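Catalase (Bacillus pumilus, PDB 4QOL) breaks down hydrogen peroxide to water and oxygen at a heme in each subunit of a tetramer, and can also take phenolic substrates in a peroxidase-like reaction. Local coordinates at residues A[95-100]-A[189-194]; A[183-188]-A[224-229]. One frame throughout, in Å; residues are numbered along the deposited sequence.

Contact 1: residues A[95-100]-A[189-194]; sequences FSTVIH and ANYAEM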
loop_
_atom_site.group_PDB
_atom_site.type_symbol
_atom_site.label_atom_id
_atom_site.label_comp_id
_atom_site.label_asym_id
_atom_site.label_seq_id
_atom_site.Cartn_x
_atom_site.Cartn_y
_atom_site.Cartn_z
ATOM N N PHE A 95 -12.918 22.334 -6.321
ATOM C CA PHE A 95 -12.084 23.547 -6.506
ATOM C C PHE A 95 -10.886 23.367 -5.684
ATOM O O PHE A 95 -10.961 22.693 -4.610
ATOM C CB PHE A 95 -12.845 24.807 -6.088
ATOM C CG PHE A 95 -14.122 25.054 -6.893
ATOM C CD1 PHE A 95 -14.107 25.458 -8.211
ATOM C CD2 PHE A 95 -15.359 24.878 -6.270
ATOM C CE1 PHE A 95 -15.295 25.728 -8.883
ATOM C CE2 PHE A 95 -16.548 25.134 -6.943
ATOM C CZ PHE A 95 -16.520 25.537 -8.236
ATOM N N SER A 96 -9.780 24.005 -6.039
ATOM C CA SER A 96 -8.556 23.787 -5.323
ATOM C C SER A 96 -7.558 24.920 -5.588
ATOM O O SER A 96 -7.672 25.657 -6.580
ATOM C CB SER A 96 -7.939 22.441 -5.756
ATOM O OG SER A 96 -7.835 22.368 -7.157
ATOM N N THR A 97 -6.540 25.034 -4.722
ATOM C CA THR A 97 -5.271 25.644 -5.105
ATOM C C THR A 97 -4.385 24.633 -5.749
ATOM O O THR A 97 -4.866 23.548 -6.130
ATOM C CB THR A 97 -4.583 26.306 -3.852
ATOM O OG1 THR A 97 -4.259 25.323 -2.894
ATOM C CG2 THR A 97 -5.531 27.391 -3.184
ATOM N N VAL A 98 -3.103 24.904 -5.932
ATOM C CA VAL A 98 -2.220 24.015 -6.670
ATOM C C VAL A 98 -1.031 23.456 -5.905
ATOM O O VAL A 98 -0.862 22.237 -5.838
ATOM C CB VAL A 98 -1.699 24.641 -7.993
ATOM C CG1 VAL A 98 -0.764 23.631 -8.709
ATOM C CG2 VAL A 98 -2.864 25.060 -8.844
ATOM N N ILE A 99 -0.192 24.318 -5.348
ATOM C CA ILE A 99 1.158 23.937 -4.987
ATOM C C ILE A 99 1.257 23.423 -3.544
ATOM O O ILE A 99 1.914 22.438 -3.298
ATOM C CB ILE A 99 2.133 25.075 -5.248
ATOM C CG1 ILE A 99 2.313 25.226 -6.771
ATOM C CG2 ILE A 99 3.487 24.877 -4.546
ATOM C CD1 ILE A 99 2.940 24.038 -7.530
ATOM N N HIS A 100 0.636 24.095 -2.613
ATOM C CA HIS A 100 0.971 23.800 -1.206
ATOM C C HIS A 100 0.076 22.653 -0.699
ATOM O O HIS A 100 -0.878 22.267 -1.357
ATOM C CB HIS A 100 0.917 25.029 -0.313
ATOM C CG HIS A 100 2.034 25.993 -0.561
ATOM N ND1 HIS A 100 3.237 25.954 0.105
ATOM C CD2 HIS A 100 2.156 26.945 -1.515
ATOM C CE1 HIS A 100 4.007 26.931 -0.341
ATOM N NE2 HIS A 100 3.391 27.535 -1.332
ATOM N N ALA A 189 -10.917 35.882 -5.102
ATOM C CA ALA A 189 -11.435 36.212 -3.791
ATOM C C ALA A 189 -11.940 34.974 -3.061
ATOM O O ALA A 189 -11.932 34.919 -1.782
ATOM C CB ALA A 189 -12.527 37.256 -3.890
ATOM N N ASN A 190 -12.478 34.049 -3.844
ATOM C CA ASN A 190 -12.977 32.784 -3.350
ATOM C C ASN A 190 -13.290 31.884 -4.606
ATOM O O ASN A 190 -12.970 32.259 -5.708
ATOM C CB ASN A 190 -14.227 33.021 -2.473
ATOM C CG ASN A 190 -15.310 33.779 -3.205
ATOM O OD1 ASN A 190 -15.805 33.322 -4.239
ATOM N ND2 ASN A 190 -15.722 34.964 -2.669
ATOM N N TYR A 191 -13.830 30.699 -4.394
ATOM C CA TYR A 191 -14.055 29.790 -5.498
ATOM C C TYR A 191 -15.296 30.129 -6.321
ATOM O O TYR A 191 -15.393 29.715 -7.450
ATOM C CB TYR A 191 -14.184 28.348 -4.973
ATOM C CG TYR A 191 -12.958 27.759 -4.308
ATOM C CD1 TYR A 191 -11.692 27.879 -4.882
ATOM C CD2 TYR A 191 -13.066 27.072 -3.105
ATOM C CE1 TYR A 191 -10.573 27.303 -4.287
ATOM C CE2 TYR A 191 -11.986 26.498 -2.493
ATOM C CZ TYR A 191 -10.715 26.623 -3.063
ATOM O OH TYR A 191 -9.642 26.059 -2.437
ATOM N N ALA A 192 -16.233 30.912 -5.756
ATOM C CA ALA A 192 -17.491 31.263 -6.466
ATOM C C ALA A 192 -17.311 32.432 -7.432
ATOM O O ALA A 192 -17.847 32.445 -8.532
ATOM C CB ALA A 192 -18.588 31.602 -5.466
ATOM N N GLU A 193 -16.469 33.381 -7.066
ATOM C CA GLU A 193 -16.303 34.621 -7.874
ATOM C C GLU A 193 -15.062 34.501 -8.745
ATOM O O GLU A 193 -14.091 35.264 -8.636
ATOM C CB GLU A 193 -16.213 35.826 -6.919
ATOM C CG GLU A 193 -17.494 36.074 -6.128
ATOM C CD GLU A 193 -17.376 37.243 -5.161
ATOM O OE1 GLU A 193 -17.273 37.024 -3.923
ATOM O OE2 GLU A 193 -17.396 38.383 -5.633
ATOM N N MET A 194 -15.063 33.455 -9.576
ATOM C CA MET A 194 -13.869 32.949 -10.219
ATOM C C MET A 194 -14.227 32.386 -11.583
ATOM O O MET A 194 -15.294 31.792 -11.738
ATOM C CB MET A 194 -13.324 31.813 -9.342
ATOM C CG MET A 194 -12.044 31.223 -9.778
ATOM S SD MET A 194 -11.443 29.933 -8.626
ATOM C CE MET A 194 -12.414 28.496 -9.076
#
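Phe95 and Tyr191 each set their own CB over a face of the other's ring, where the end of strand 88-96 in the catalase beta-barrel meets the loop before strand 196-197. Phe95 CB stands 3.5 Å from the centroid of the Tyr191 ring, close to its normal, and its nearest atom there is Tyr191 CG at 3.4 Å. The return contact is longer, with Tyr191 CB 4.2 Å from the centroid of the Phe95 ring. The planes lie only 15° apart, yet the centroids of Phe95 and Tyr191 are 5.6 Å from each other, because the side chains slide past one another in opposite directions. The attraction is therefore a pair of CH-pi contacts, with little ring overlap. In both residues CG is anti to the carbonyl carbon (chi1 -61° for Phe95, -64° for Tyr191), which swings each ring under the other's CB. Met194 adds a methyl group: its chain runs extended as far as SD and bends at chi3, bringing CE obliquely to 3.6 Å from Phe95 CD1. Phe95 also meets Phe114 edge-to-face and the ring of Trp259. Tyr191 OH passes the Ser96 backbone to a hydrogen bond with Glu106. Ser96 points its CB away from the tyrosine; its OG is hydrogen-bonded to His57 ND1, and the Ser96 side chain comes within about 4 Å of the heme, consistent with the distal histidine-serine pair of heme catalases. The loop that presents Tyr191 is shaped by an Asx motif, in which Asn190 OD1 accepts from Glu193 N at 2.9 Å. The same amide is held at its other end, fixing its rotation: Asn190 ND2 meets Glu193 OE1 at 2.9 Å on its anti side, tilted out of the carboxylate plane.

Contact 2: residues A[183-188]-A[224-229]; sequences SDEGIP and IRNLSM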
loop_
_atom_site.group_PDB
_atom_site.type_symbol
_atom_site.label_atom_id
_atom_site.label_comp_id
_atom_site.label_asym_id
_atom_site.label_seq_id
_atom_site.Cartn_x
_atom_site.Cartn_y
_atom_site.Cartn_z
ATOM N N SER A 183 -1.149 39.021 -12.434
ATOM C CA SER A 183 -2.317 39.950 -12.217
ATOM C C SER A 183 -2.972 39.617 -10.914
ATOM O O SER A 183 -2.597 38.627 -10.249
ATOM C CB SER A 183 -3.350 39.884 -13.335
ATOM O OG SER A 183 -4.196 38.740 -13.244
ATOM N N ASP A 184 -3.917 40.418 -10.468
ATOM C CA ASP A 184 -4.523 40.050 -9.204
ATOM C C ASP A 184 -5.389 38.786 -9.368
ATOM O O ASP A 184 -5.857 38.203 -8.368
ATOM C CB ASP A 184 -5.330 41.195 -8.590
ATOM C CG ASP A 184 -4.419 42.330 -7.989
ATOM O OD1 ASP A 184 -3.247 42.096 -7.585
ATOM O OD2 ASP A 184 -4.971 43.442 -7.856
ATOM N N GLU A 185 -5.617 38.349 -10.595
ATOM C CA GLU A 185 -6.407 37.108 -10.756
ATOM C C GLU A 185 -5.604 35.869 -10.283
ATOM O O GLU A 185 -6.191 34.795 -10.115
ATOM C CB GLU A 185 -6.893 36.907 -12.214
ATOM C CG GLU A 185 -8.053 35.935 -12.287
ATOM C CD GLU A 185 -8.679 35.849 -13.683
ATOM O OE1 GLU A 185 -8.486 36.754 -14.514
ATOM O OE2 GLU A 185 -9.425 34.903 -13.915
ATOM N N GLY A 186 -4.306 36.038 -9.976
ATOM C CA GLY A 186 -3.568 35.022 -9.277
ATOM C C GLY A 186 -4.027 34.707 -7.855
ATOM O O GLY A 186 -3.695 33.644 -7.337
ATOM N N ILE A 187 -4.879 35.569 -7.284
ATOM C CA ILE A 187 -5.537 35.320 -6.031
ATOM C C ILE A 187 -7.026 35.633 -6.146
ATOM O O ILE A 187 -7.479 36.721 -5.768
ATOM C CB ILE A 187 -4.945 36.121 -4.855
ATOM C CG1 ILE A 187 -3.416 36.124 -4.899
ATOM C CG2 ILE A 187 -5.474 35.524 -3.540
ATOM C CD1 ILE A 187 -2.752 36.908 -3.801
ATOM N N PRO A 188 -7.829 34.696 -6.669
ATOM C CA PRO A 188 -9.262 34.843 -6.605
ATOM C C PRO A 188 -9.803 35.116 -5.199
ATOM O O PRO A 188 -9.259 34.616 -4.245
ATOM C CB PRO A 188 -9.803 33.496 -7.175
ATOM C CG PRO A 188 -8.665 33.019 -8.048
ATOM C CD PRO A 188 -7.418 33.413 -7.252
ATOM N N ILE A 224 -16.400 37.794 -11.598
ATOM C CA ILE A 224 -15.026 37.548 -11.240
ATOM C C ILE A 224 -14.537 38.590 -10.235
ATOM O O ILE A 224 -14.644 39.797 -10.490
ATOM C CB ILE A 224 -14.133 37.578 -12.493
ATOM C CG1 ILE A 224 -14.468 36.376 -13.366
ATOM C CG2 ILE A 224 -12.636 37.644 -12.121
ATOM C CD1 ILE A 224 -13.979 36.455 -14.793
ATOM N N ARG A 225 -14.004 38.166 -9.097
ATOM C CA ARG A 225 -13.378 39.093 -8.133
ATOM C C ARG A 225 -12.116 38.574 -7.559
ATOM O O ARG A 225 -12.012 37.368 -7.299
ATOM C CB ARG A 225 -14.320 39.389 -6.963
ATOM C CG ARG A 225 -13.852 40.510 -6.084
ATOM C CD ARG A 225 -14.951 40.979 -5.132
ATOM N NE ARG A 225 -15.453 39.938 -4.237
ATOM C CZ ARG A 225 -14.970 39.641 -3.023
ATOM N NH1 ARG A 225 -13.911 40.258 -2.507
ATOM N NH2 ARG A 225 -15.513 38.657 -2.334
ATOM N N ASN A 226 -11.121 39.439 -7.429
ATOM C CA ASN A 226 -9.771 39.078 -7.128
ATOM C C ASN A 226 -9.309 39.816 -5.845
ATOM O O ASN A 226 -9.942 40.780 -5.390
ATOM C CB ASN A 226 -8.821 39.415 -8.259
ATOM C CG ASN A 226 -9.216 38.792 -9.573
ATOM O OD1 ASN A 226 -9.262 39.473 -10.628
ATOM N ND2 ASN A 226 -9.612 37.556 -9.512
ATOM N N LEU A 227 -8.177 39.370 -5.308
ATOM C CA LEU A 227 -7.545 40.004 -4.150
ATOM C C LEU A 227 -6.177 40.559 -4.489
ATOM O O LEU A 227 -5.341 39.878 -5.111
ATOM C CB LEU A 227 -7.365 39.030 -2.962
ATOM C CG LEU A 227 -8.607 38.243 -2.543
ATOM C CD1 LEU A 227 -8.297 37.217 -1.471
ATOM C CD2 LEU A 227 -9.705 39.174 -2.073
ATOM N N SER A 228 -5.930 41.808 -4.028
ATOM C CA SER A 228 -4.557 42.335 -4.026
ATOM C C SER A 228 -3.707 41.569 -3.019
ATOM O O SER A 228 -4.234 40.867 -2.168
ATOM C CB SER A 228 -4.557 43.831 -3.666
ATOM O OG SER A 228 -4.951 43.977 -2.291
ATOM N N MET A 229 -2.389 41.726 -3.088
ATOM C CA MET A 229 -1.544 41.116 -2.087
ATOM C C MET A 229 -1.976 41.512 -0.696
ATOM O O MET A 229 -1.971 40.683 0.215
ATOM C CB MET A 229 -0.068 41.409 -2.329
ATOM C CG MET A 229 0.475 40.805 -3.621
ATOM S SD MET A 229 2.246 41.081 -3.890
ATOM C CE MET A 229 3.003 40.527 -2.394
HETATM O O HOH W 1 -2.967 39.640 -6.212
HETATM O O HOH W 2 -1.832 43.226 -5.709
HETATM O O HOH W 3 -9.356 39.354 -13.700
#
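Asn226 lays its amide against the backbone of Glu185, with Asn226 CG and ND2 both 3.5 Å from Glu185 CA, while Asn226 CB presses on Asp184 O at 3.2 Å. With CG anti to the carbonyl carbon (chi1 -56°), the amide comes alongside the stem of Glu185, where Asn226 ND2 lies 3.6 Å from Glu185 CG. The carboxylate and amide planes are only 18° apart, and one water spans them, donating to Glu185 OE1 and Asn226 OD1; Glu185 OE2 is paired with Arg195. Shortened to an alanine, this residue is likely to leave the water without its amide acceptor and a gap over the Glu185 backbone. Next to this amide the two loops join through a single beta bridge between Pro188 and Asn226, and Leu227 N donates to Ile187 O at 2.8 Å. The bridge links a short 3-10 turn, 184-186, to the lead-in of helix 229-236; an ST turn, Ser183 OG accepting from Glu185 N, starts the former. Ser228 is the N-cap of that helix, its OG capping a backbone N of the first turn, while Glu231 OE1 accepts from the Ser228 backbone N. Ile187 and Leu227 cross at about a right angle, Ile187 CG2 meeting Leu227 CD1 at 3.9 Å. Farther along, Asp184 holds two waters on OD1: one also donates to Leu227 O, 2.6 Å away, and the other accepts from Met229 N. The same OD1 takes a hydrogen bond from Asn443 ND2 on helix 434-448.

From the N terminus the chain runs through 95-100 at the end of strand 88-96, then 183-188 and, directly after it, 189-194, and last 224-229. Contact 1 closes a loop of 88 residues, contact 2 one of 35 that holds strands 196-197, 202-205 and 211-220. The loops cross: 189-194 lies inside the span closed by contact 2, while its partner 95-100 lies before it. Together they tie a barrel strand near the heme, through the loop after helix 175-181, to the start of helix 229-236. They also touch directly: Glu193 OE2 forms a salt bridge with Arg225 NE at 2.9 Å, and Ala189 packs on Leu227.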